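Local coordinates for photosystem II assembly protein Ycf48 (Thermosynechococcus elongatus, PDB 5OJ5) that probably assists early photosystem II assembly and the replacement of photodamaged D1, and binds the C-terminal extension of the D1 precursor, at residues A[325-328]-A[334-337]. Sequence-based numbering, arbitrary orientation. Where two conformers were deposited one is given.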
loop_
_atom_site.group_PDB
_atom_site.type_symbol
_atom_site.label_atom_id
_atom_site.label_comp_id
_atom_site.label_asym_id
_atom_site.label_seq_id
_atom_site.Cartn_x
_atom_site.Cartn_y
_atom_site.Cartn_z
ATOM N N GLN A 325 -12.840 -1.084 -9.305
ATOM C CA GLN A 325 -11.728 -0.210 -9.662
ATOM C C GLN A 325 -10.546 -0.575 -8.792
ATOM O O GLN A 325 -10.636 -0.519 -7.552
ATOM C CB GLN A 325 -12.083 1.248 -9.455
ATOM C CG GLN A 325 -11.002 2.191 -9.933
ATOM C CD GLN A 325 -11.385 3.641 -9.768
ATOM O OE1 GLN A 325 -12.058 3.992 -8.817
ATOM N NE2 GLN A 325 -10.946 4.485 -10.686
ATOM N N GLY A 326 -9.444 -0.949 -9.424
ATOM C CA GLY A 326 -8.271 -1.378 -8.685
ATOM C C GLY A 326 -7.053 -1.425 -9.558
ATOM O O GLY A 326 -7.148 -1.485 -10.788
ATOM N N PHE A 327 -5.899 -1.397 -8.901
ATOM C CA PHE A 327 -4.622 -1.303 -9.566
ATOM C C PHE A 327 -3.602 -2.133 -8.823
ATOM O O PHE A 327 -3.643 -2.272 -7.597
ATOM C CB PHE A 327 -4.135 0.152 -9.633
ATOM C CG PHE A 327 -5.014 0.992 -10.449
ATOM C CD1 PHE A 327 -4.800 1.170 -11.788
ATOM C CD2 PHE A 327 -6.131 1.585 -9.837
ATOM C CE1 PHE A 327 -5.719 1.945 -12.514
ATOM C CE2 PHE A 327 -7.015 2.332 -10.538
ATOM C CZ PHE A 327 -6.810 2.504 -11.837
ATOM N N ILE A 328 -2.662 -2.662 -9.576
ATOM C CA ILE A 328 -1.501 -3.333 -9.000
ATOM C C ILE A 328 -0.263 -2.613 -9.508
ATOM O O ILE A 328 -0.126 -2.357 -10.710
ATOM C CB ILE A 328 -1.468 -4.814 -9.374
ATOM C CG1 ILE A 328 -2.689 -5.479 -8.718
ATOM C CG2 ILE A 328 -0.183 -5.453 -8.911
ATOM C CD1 ILE A 328 -2.874 -6.936 -9.038
ATOM N N ILE A 334 5.157 -0.138 -14.763
ATOM C CA ILE A 334 4.094 -1.078 -15.080
ATOM C C ILE A 334 2.990 -0.975 -14.035
ATOM O O ILE A 334 3.249 -0.939 -12.817
ATOM C CB ILE A 334 4.656 -2.500 -15.126
ATOM C CG1 ILE A 334 5.628 -2.621 -16.329
ATOM C CG2 ILE A 334 3.506 -3.543 -15.172
ATOM C CD1 ILE A 334 6.422 -3.883 -16.349
ATOM N N LEU A 335 1.756 -0.909 -14.529
ATOM C CA LEU A 335 0.538 -0.928 -13.752
ATOM C C LEU A 335 -0.336 -2.074 -14.264
ATOM O O LEU A 335 -0.391 -2.270 -15.456
ATOM C CB LEU A 335 -0.060 0.454 -14.074
ATOM C CG LEU A 335 -1.222 0.891 -13.222
ATOM C CD1 LEU A 335 -0.846 0.913 -11.747
ATOM C CD2 LEU A 335 -1.649 2.290 -13.680
ATOM N N LEU A 336 -1.059 -2.758 -13.397
ATOM C CA LEU A 336 -2.211 -3.527 -13.862
ATOM C C LEU A 336 -3.464 -2.801 -13.421
ATOM O O LEU A 336 -3.521 -2.284 -12.291
ATOM C CB LEU A 336 -2.237 -4.935 -13.278
ATOM C CG LEU A 336 -0.952 -5.753 -13.403
ATOM C CD1 LEU A 336 -1.162 -7.137 -12.741
ATOM C CD2 LEU A 336 -0.496 -5.839 -14.807
ATOM N N ARG A 337 -4.480 -2.778 -14.278
ATOM C CA ARG A 337 -5.758 -2.115 -14.010
ATOM C C ARG A 337 -6.881 -3.152 -14.054
ATOM O O ARG A 337 -6.957 -3.963 -14.980
ATOM C CB ARG A 337 -6.034 -1.023 -15.045
ATOM C CG ARG A 337 -7.342 -0.275 -14.793
ATOM C CD ARG A 337 -7.484 0.881 -15.778
ATOM N NE ARG A 337 -7.952 0.397 -17.062
ATOM C CZ ARG A 337 -9.238 0.272 -17.401
ATOM N NH1 ARG A 337 -10.204 0.581 -16.565
ATOM N NH2 ARG A 337 -9.556 -0.203 -18.580
#
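The carbonyl oxygen of Leu-336 is met twice from the facing strand: it accepts a hydrogen bond from the N-H of Ile-328 (N to O 2.9 Å), and the CA of Phe-327 lies beside that bond, 3.1 Å from the same O. The return bond, from Leu-336 N to Ile-328 O, is also 2.9 Å and nearly straight at 166°. Together the two make Ile-328 and Leu-336 a hydrogen-bonded antiparallel pair, beside the non-hydrogen-bonded pair Phe-327 and Arg-337. These strands form the middle hairpin of a four-stranded blade of the seven-bladed beta-propeller. N-terminal strand 47-51 completes the blade beyond 334-337, a Velcro-like closure of the ring. On one face, the CE1 corner of the Phe-327 ring lies 3.6 Å from Arg-337 CG. That CG is trans to the backbone N (chi1 -179°), running the chain alongside the ring before it bends at chi3 toward a salt bridge with Glu-48. In one of its two modelled conformers, Leu-335 brings CD2 within 3.8 Å of Phe-327 CD1 and touches Met-61 of the neighbouring blade, as Phe-327 does. On the opposite face, Ile-328 and Leu-336 meet CB to CB at 4.0 Å, both packed against Phe-315, Trp-47 and Leu-292.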